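Local structure of PspGI restriction endonuclease (Pyrococcus sp. GI-H, 3BM3) at residues Ile125-Lys136 with Glu173-Phe181. The protein binds DNA as a restriction endonuclease and probably cuts it at a specific site, as type II enzymes do, flipping bases in its substrate. The protein carries 2 engineered substitutions. Sequence-based numbering, arbitrary orientation. Where two conformers were deposited one is given.
Sequences IKIYDYITEGEK and EAQILRNKF. With nucleotides of chain A.
Ile127 and Ile176 meet at about a right angle, CG1 on CG2 at 3.8 Å, where the hairpin 125-136 packs on the C-terminal part of helix 167-181. This is the tight, buried part. Leu177 CD2 fills in between Ile125 CG2 and Glu135 CB, while Ile125 CG2 reaches Phe181 CE2 at 3.4 Å. Glu135, bent at chi2 (-57°), lays its CG over Ile176 CG2 and brings OE1 to 3.2 Å from Glu173 CG. Arg168 of the second subunit salt-bridges Glu135 OE1, and Tyr199 of that subunit hydrogen-bonds OE2; a water joins Glu173 OE1 to Lys136 O.

The solvent side is looser: exposed Lys180 slides its CD past Ile127 CD1 and turns at chi4 (66°), giving one hydrogen bond, NZ to Ile127 O at 3.1 Å, from above the carbonyl plane. On the DNA side, just before strand 134-135, Glu133 OE2 accepts from Gly134 N and OE1 lies 3.3 Å from C5' of DA2 of chain A; an alanine in place of Glu133 would probably leave the Gly134 N-H without its mate and open a gap beside the sugar.

Behind the contact, the helix packs on what is probably the PD-(D/E)XK nuclease core: Ile125 and Leu177 touch Leu156 of strand 155-160, Phe187 of strand 186-191 backs Leu177, and Phe147 of helix 144-149 meets Phe181 edge-to-face.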
ATOM      1  N   ILE C 125      -7.031   0.803 -17.825  1.00 16.61           N
ATOM      2  CA  ILE C 125      -7.810   1.918 -18.297  1.00 16.34           C
ATOM      3  C   ILE C 125      -6.810   3.036 -18.548  1.00 16.45           C
ATOM      4  O   ILE C 125      -6.260   3.610 -17.626  1.00 15.84           O
ATOM      5  CB  ILE C 125      -8.870   2.356 -17.280  1.00 14.75           C
ATOM      6  CG1 ILE C 125      -9.811   1.195 -16.992  1.00 16.41           C
ATOM      7  CG2 ILE C 125      -9.610   3.594 -17.814  1.00 15.05           C
ATOM      8  CD1 ILE C 125     -10.840   1.523 -15.920  1.00 17.51           C
ATOM      9  N   LYS C 126      -6.551   3.316 -19.815  0.50 16.65           N
ATOM     10  CA  LYS C 126      -5.526   4.296 -20.160  0.50 16.95           C
ATOM     11  C   LYS C 126      -6.008   5.673 -19.769  0.50 16.37           C
ATOM     12  O   LYS C 126      -7.177   6.015 -19.947  0.50 16.61           O
ATOM     13  CB  LYS C 126      -5.149   4.227 -21.636  0.50 17.84           C
ATOM     14  CG  LYS C 126      -4.195   3.087 -21.957  0.50 20.44           C
ATOM     15  CD  LYS C 126      -4.968   1.836 -22.355  0.50 22.80           C
ATOM     16  CE  LYS C 126      -4.216   0.548 -22.096  0.50 23.71           C
ATOM     17  NZ  LYS C 126      -5.172  -0.565 -22.019  0.50 20.54           N
ATOM     18  N   ILE C 127      -5.103   6.443 -19.182  1.00 15.76           N
ATOM     19  CA  ILE C 127      -5.419   7.760 -18.691  1.00 14.71           C
ATOM     20  C   ILE C 127      -4.918   8.836 -19.606  1.00 15.20           C
ATOM     21  O   ILE C 127      -5.576   9.874 -19.748  1.00 15.64           O
ATOM     22  CB  ILE C 127      -4.813   7.974 -17.278  1.00 14.15           C
ATOM     23  CG1 ILE C 127      -5.397   6.952 -16.285  1.00 12.90           C
ATOM     24  CG2 ILE C 127      -5.078   9.360 -16.787  1.00 14.82           C
ATOM     25  CD1 ILE C 127      -6.909   6.924 -16.271  1.00 12.65           C
ATOM     26  N   TYR C 128      -3.745   8.598 -20.177  1.00 16.40           N
ATOM     27  CA  TYR C 128      -3.084   9.526 -21.087  1.00 17.63           C
ATOM     28  C   TYR C 128      -2.893   8.898 -22.442  1.00 19.93           C
ATOM     29  O   TYR C 128      -2.544   7.730 -22.534  1.00 20.33           O
ATOM     30  CB  TYR C 128      -1.717   9.868 -20.511  1.00 17.46           C
ATOM     31  CG  TYR C 128      -1.800  10.438 -19.107  1.00 15.80           C
ATOM     32  CD1 TYR C 128      -2.296  11.704 -18.887  1.00 15.67           C
ATOM     33  CD2 TYR C 128      -1.389   9.708 -18.000  1.00 16.25           C
ATOM     34  CE1 TYR C 128      -2.383  12.251 -17.611  1.00 15.70           C
ATOM     35  CE2 TYR C 128      -1.492  10.235 -16.724  1.00 13.91           C
ATOM     36  CZ  TYR C 128      -1.968  11.521 -16.530  1.00 15.61           C
ATOM     37  OH  TYR C 128      -2.052  12.074 -15.266  1.00 16.35           O
ATOM     38  N   ASP C 129      -3.082   9.703 -23.490  1.00 22.53           N
ATOM     39  CA  ASP C 129      -2.915   9.246 -24.866  1.00 25.50           C
ATOM     40  C   ASP C 129      -1.464   8.833 -25.071  1.00 26.15           C
ATOM     41  O   ASP C 129      -1.163   7.934 -25.863  1.00 27.13           O
ATOM     42  CB  ASP C 129      -3.296  10.358 -25.855  1.00 26.59           C
ATOM     43  CG  ASP C 129      -4.733  10.824 -25.681  1.00 29.99           C
ATOM     44  OD1 ASP C 129      -5.647   9.968 -25.736  1.00 32.76           O
ATOM     45  OD2 ASP C 129      -4.936  12.046 -25.454  1.00 34.77           O
ATOM     46  N   TYR C 130      -0.580   9.455 -24.302  1.00 26.31           N
ATOM     47  CA  TYR C 130       0.860   9.430 -24.573  1.00 26.99           C
ATOM     48  C   TYR C 130       1.662   8.498 -23.667  1.00 27.84           C
ATOM     49  O   TYR C 130       2.881   8.394 -23.819  1.00 28.76           O
ATOM     50  CB  TYR C 130       1.414  10.856 -24.493  1.00 27.02           C
ATOM     51  CG  TYR C 130       1.022  11.592 -23.236  1.00 25.83           C
ATOM     52  CD1 TYR C 130       1.732  11.408 -22.059  1.00 27.22           C
ATOM     53  CD2 TYR C 130      -0.069  12.460 -23.221  1.00 25.46           C
ATOM     54  CE1 TYR C 130       1.377  12.062 -20.899  1.00 27.05           C
ATOM     55  CE2 TYR C 130      -0.427  13.134 -22.069  1.00 27.16           C
ATOM     56  CZ  TYR C 130       0.298  12.925 -20.908  1.00 27.99           C
ATOM     57  OH  TYR C 130      -0.039  13.576 -19.736  1.00 32.48           O
ATOM     58  N   ILE C 131       0.976   7.853 -22.724  1.00 28.21           N
ATOM     59  CA  ILE C 131       1.543   6.853 -21.807  1.00 28.84           C
ATOM     60  C   ILE C 131       0.616   5.631 -21.921  1.00 28.75           C
ATOM     61  O   ILE C 131      -0.603   5.796 -21.954  1.00 29.31           O
ATOM     62  CB  ILE C 131       1.539   7.369 -20.315  1.00 28.98           C
ATOM     63  CG1 ILE C 131       2.513   8.525 -20.111  1.00 30.76           C
ATOM     64  CG2 ILE C 131       1.911   6.276 -19.343  1.00 30.62           C
ATOM     65  CD1 ILE C 131       2.429   9.152 -18.712  1.00 31.56           C
ATOM     66  N   THR C 132       1.167   4.425 -22.023  1.00 28.09           N
ATOM     67  CA  THR C 132       0.318   3.219 -22.115  1.00 27.56           C
ATOM     68  C   THR C 132      -0.167   2.785 -20.731  1.00 26.95           C
ATOM     69  O   THR C 132      -1.180   2.101 -20.616  1.00 26.24           O
ATOM     70  CB  THR C 132       1.014   2.007 -22.831  1.00 28.16           C
ATOM     71  OG1 THR C 132       2.294   1.761 -22.249  1.00 29.70           O
ATOM     72  CG2 THR C 132       1.170   2.275 -24.327  1.00 27.54           C
ATOM     73  N   GLU C 133       0.551   3.182 -19.690  1.00 25.23           N
ATOM     74  CA  GLU C 133       0.179   2.786 -18.337  1.00 25.43           C
ATOM     75  C   GLU C 133      -1.068   3.525 -17.864  1.00 23.44           C
ATOM     76  O   GLU C 133      -1.350   4.635 -18.308  1.00 24.51           O
ATOM     77  CB  GLU C 133       1.341   2.982 -17.364  1.00 26.18           C
ATOM     78  CG  GLU C 133       1.192   2.168 -16.100  1.00 30.44           C
ATOM     79  CD  GLU C 133       0.664   0.751 -16.359  1.00 36.16           C
ATOM     80  OE1 GLU C 133       1.419  -0.112 -16.897  1.00 40.02           O
ATOM     81  OE2 GLU C 133      -0.523   0.503 -16.051  1.00 37.83           O
ATOM     82  N   GLY C 134      -1.823   2.902 -16.967  1.00 20.36           N
ATOM     83  CA  GLY C 134      -3.087   3.470 -16.559  1.00 18.81           C
ATOM     84  C   GLY C 134      -3.576   2.851 -15.283  1.00 17.58           C
ATOM     85  O   GLY C 134      -2.807   2.275 -14.512  1.00 17.42           O
ATOM     86  N   GLU C 135      -4.867   2.997 -15.051  1.00 16.15           N
ATOM     87  CA  GLU C 135      -5.469   2.459 -13.873  1.00 15.64           C
ATOM     88  C   GLU C 135      -5.991   1.046 -14.124  1.00 16.56           C
ATOM     89  O   GLU C 135      -6.421   0.705 -15.242  1.00 16.97           O
ATOM     90  CB  GLU C 135      -6.529   3.388 -13.345  1.00 15.62           C
ATOM     91  CG  GLU C 135      -5.989   4.716 -12.937  1.00 13.99           C
ATOM     92  CD  GLU C 135      -4.894   4.578 -11.891  1.00 13.18           C
ATOM     93  OE1 GLU C 135      -5.197   4.111 -10.796  1.00 13.82           O
ATOM     94  OE2 GLU C 135      -3.731   4.888 -12.221  1.00 13.39           O
ATOM     95  N   LYS C 136      -5.948   0.226 -13.079  0.50 16.75           N
ATOM     96  CA  LYS C 136      -6.184  -1.198 -13.224  0.50 17.01           C
ATOM     97  C   LYS C 136      -7.074  -1.731 -12.096  0.50 16.85           C
ATOM     98  O   LYS C 136      -6.615  -2.397 -11.162  0.50 16.63           O
ATOM     99  CB  LYS C 136      -4.853  -1.943 -13.322  0.50 17.67           C
ATOM    100  CG  LYS C 136      -4.996  -3.387 -13.747  0.50 18.18           C
ATOM    101  CD  LYS C 136      -3.680  -4.137 -13.629  0.50 20.33           C
ATOM    102  CE  LYS C 136      -3.931  -5.550 -13.188  0.50 22.07           C
ATOM    103  NZ  LYS C 136      -2.775  -6.409 -13.483  0.50 24.67           N
ATOM    104  N   GLU C 173      -6.900   5.722  -6.982  1.00 10.09           N
ATOM    105  CA  GLU C 173      -7.338   5.202  -8.253  1.00 10.98           C
ATOM    106  C   GLU C 173      -8.647   5.882  -8.707  1.00 10.62           C
ATOM    107  O   GLU C 173      -8.804   6.327  -9.848  1.00 10.78           O
ATOM    108  CB  GLU C 173      -7.511   3.690  -8.172  1.00 11.28           C
ATOM    109  CG  GLU C 173      -7.934   3.107  -9.460  1.00 13.41           C
ATOM    110  CD  GLU C 173      -8.093   1.618  -9.425  1.00 17.03           C
ATOM    111  OE1 GLU C 173      -7.774   0.998  -8.394  1.00 19.88           O
ATOM    112  OE2 GLU C 173      -8.592   1.084 -10.425  1.00 21.65           O
ATOM    113  N   ALA C 174      -9.575   5.964  -7.778  1.00 11.21           N
ATOM    114  CA  ALA C 174     -10.886   6.566  -8.039  1.00 11.36           C
ATOM    115  C   ALA C 174     -10.704   8.013  -8.478  1.00 11.22           C
ATOM    116  O   ALA C 174     -11.378   8.480  -9.404  1.00 12.44           O
ATOM    117  CB  ALA C 174     -11.780   6.465  -6.787  1.00 12.15           C
ATOM    118  N   GLN C 175      -9.797   8.727  -7.832  1.00 11.01           N
ATOM    119  CA  GLN C 175      -9.592  10.136  -8.162  1.00 11.61           C
ATOM    120  C   GLN C 175      -9.048  10.250  -9.579  1.00 12.06           C
ATOM    121  O   GLN C 175      -9.516  11.054 -10.376  1.00 11.45           O
ATOM    122  CB  GLN C 175      -8.628  10.768  -7.155  1.00 12.40           C
ATOM    123  CG  GLN C 175      -7.920  12.033  -7.634  1.00 13.92           C
ATOM    124  CD  GLN C 175      -8.876  13.137  -8.043  1.00 18.50           C
ATOM    125  OE1 GLN C 175     -10.028  13.192  -7.549  1.00 20.77           O
ATOM    126  NE2 GLN C 175      -8.412  14.035  -8.966  1.00 15.52           N
ATOM    127  N   ILE C 176      -8.058   9.429  -9.895  1.00 11.39           N
ATOM    128  CA  ILE C 176      -7.473   9.452 -11.226  1.00 11.72           C
ATOM    129  C   ILE C 176      -8.541   9.182 -12.291  1.00 11.71           C
ATOM    130  O   ILE C 176      -8.633   9.889 -13.285  1.00 12.80           O
ATOM    131  CB  ILE C 176      -6.334   8.459 -11.340  1.00 11.74           C
ATOM    132  CG1 ILE C 176      -5.199   8.915 -10.396  1.00 12.51           C
ATOM    133  CG2 ILE C 176      -5.795   8.373 -12.773  1.00 12.74           C
ATOM    134  CD1 ILE C 176      -4.192   7.764 -10.125  1.00 10.73           C
ATOM    135  N   LEU C 177      -9.392   8.194 -12.026  1.00 10.88           N
ATOM    136  CA  LEU C 177     -10.465   7.805 -12.948  1.00 11.60           C
ATOM    137  C   LEU C 177     -11.558   8.861 -13.028  1.00 11.72           C
ATOM    138  O   LEU C 177     -12.019   9.188 -14.120  1.00 12.35           O
ATOM    139  CB  LEU C 177     -11.031   6.481 -12.498  1.00 11.81           C
ATOM    140  CG  LEU C 177     -10.077   5.313 -12.810  1.00 11.57           C
ATOM    141  CD1 LEU C 177     -10.570   4.056 -12.107  1.00 14.34           C
ATOM    142  CD2 LEU C 177      -9.919   5.110 -14.332  1.00 14.04           C
ATOM    143  N   ARG C 178     -11.931   9.423 -11.890  1.00 11.88           N
ATOM    144  CA  ARG C 178     -12.941  10.486 -11.868  1.00 12.63           C
ATOM    145  C   ARG C 178     -12.458  11.732 -12.563  1.00 14.00           C
ATOM    146  O   ARG C 178     -13.239  12.429 -13.253  1.00 13.90           O
ATOM    147  CB  ARG C 178     -13.370  10.783 -10.449  1.00 13.63           C
ATOM    148  CG  ARG C 178     -14.239   9.717  -9.943  1.00 15.67           C
ATOM    149  CD  ARG C 178     -14.802   9.979  -8.587  1.00 19.50           C
ATOM    150  NE  ARG C 178     -15.367   8.716  -8.137  1.00 24.14           N
ATOM    151  CZ  ARG C 178     -16.569   8.240  -8.492  1.00 25.05           C
ATOM    152  NH1 ARG C 178     -17.394   8.948  -9.268  1.00 23.67           N
ATOM    153  NH2 ARG C 178     -16.964   7.058  -8.046  1.00 21.52           N
ATOM    154  N   ASN C 179     -11.182  12.023 -12.396  1.00 13.45           N
ATOM    155  CA  ASN C 179     -10.599  13.152 -13.076  1.00 14.31           C
ATOM    156  C   ASN C 179     -10.747  12.970 -14.570  1.00 15.50           C
ATOM    157  O   ASN C 179     -11.162  13.903 -15.277  1.00 16.23           O
ATOM    158  CB  ASN C 179      -9.138  13.284 -12.674  1.00 14.59           C
ATOM    159  CG  ASN C 179      -8.508  14.553 -13.155  1.00 19.87           C
ATOM    160  OD1 ASN C 179      -9.202  15.468 -13.587  1.00 24.12           O
ATOM    161  ND2 ASN C 179      -7.179  14.639 -13.061  1.00 21.90           N
ATOM    162  N   LYS C 180     -10.470  11.766 -15.063  1.00 15.84           N
ATOM    163  CA  LYS C 180     -10.477  11.518 -16.489  1.00 16.78           C
ATOM    164  C   LYS C 180     -11.888  11.333 -17.051  1.00 16.58           C
ATOM    165  O   LYS C 180     -12.217  11.870 -18.126  1.00 17.16           O
ATOM    166  CB  LYS C 180      -9.610  10.316 -16.837  1.00 17.39           C
ATOM    167  CG  LYS C 180      -9.737   9.986 -18.319  1.00 18.36           C
ATOM    168  CD  LYS C 180      -8.676   9.110 -18.836  1.00 21.28           C
ATOM    169  CE  LYS C 180      -8.741   9.049 -20.357  1.00 22.62           C
ATOM    170  NZ  LYS C 180      -8.431  10.376 -20.943  1.00 24.03           N
ATOM    171  N   PHE C 181     -12.709  10.586 -16.324  1.00 16.01           N
ATOM    172  CA  PHE C 181     -13.998  10.110 -16.843  1.00 16.78           C
ATOM    173  C   PHE C 181     -15.218  10.768 -16.237  1.00 17.43           C
ATOM    174  O   PHE C 181     -16.339  10.525 -16.707  1.00 17.86           O
ATOM    175  CB  PHE C 181     -14.107   8.589 -16.703  1.00 16.46           C
ATOM    176  CG  PHE C 181     -13.088   7.848 -17.504  1.00 15.71           C
ATOM    177  CD1 PHE C 181     -13.248   7.677 -18.874  1.00 18.26           C
ATOM    178  CD2 PHE C 181     -11.935   7.353 -16.907  1.00 15.80           C
ATOM    179  CE1 PHE C 181     -12.310   6.990 -19.609  1.00 15.55           C
ATOM    180  CE2 PHE C 181     -10.984   6.692 -17.657  1.00 16.54           C
ATOM    181  CZ  PHE C 181     -11.168   6.529 -19.019  1.00 16.99           C
TER
ATOM    182  P    DA A   2       6.171  -0.379 -14.343  1.00 36.24           P
ATOM    183  OP1  DA A   2       6.040   0.917 -15.057  1.00 33.96           O
ATOM    184  OP2  DA A   2       7.185  -0.530 -13.264  1.00 34.42           O
ATOM    185  O5'  DA A   2       4.745  -0.743 -13.731  1.00 30.90           O
ATOM    186  C5'  DA A   2       3.593  -0.790 -14.565  1.00 25.03           C
ATOM    187  C4'  DA A   2       2.421  -1.393 -13.825  1.00 22.40           C
ATOM    188  O4'  DA A   2       2.737  -2.753 -13.441  1.00 19.15           O
ATOM    189  C3'  DA A   2       2.017  -0.708 -12.524  1.00 20.82           C
ATOM    190  O3'  DA A   2       0.644  -1.006 -12.276  1.00 18.26           O
ATOM    191  C2'  DA A   2       2.900  -1.407 -11.509  1.00 19.20           C
ATOM    192  C1'  DA A   2       2.901  -2.838 -12.027  1.00 19.23           C
ATOM    193  N9   DA A   2       4.147  -3.557 -11.773  1.00 16.85           N
ATOM    194  C8   DA A   2       5.427  -3.094 -11.938  1.00 19.61           C
ATOM    195  N7   DA A   2       6.351  -3.985 -11.667  1.00 19.58           N
ATOM    196  C5   DA A   2       5.629  -5.107 -11.292  1.00 19.11           C
ATOM    197  C6   DA A   2       6.024  -6.388 -10.889  1.00 19.80           C
ATOM    198  N6   DA A   2       7.300  -6.774 -10.804  1.00 18.78           N
ATOM    199  N1   DA A   2       5.054  -7.276 -10.577  1.00 17.99           N
ATOM    200  C2   DA A   2       3.776  -6.888 -10.667  1.00 18.31           C
ATOM    201  N3   DA A   2       3.280  -5.709 -11.036  1.00 16.76           N
ATOM    202  C4   DA A   2       4.271  -4.854 -11.340  1.00 16.96           C
TER
HETATM  203  O   HOH W   1      -7.541  -1.621  -8.430  1.00 26.47           O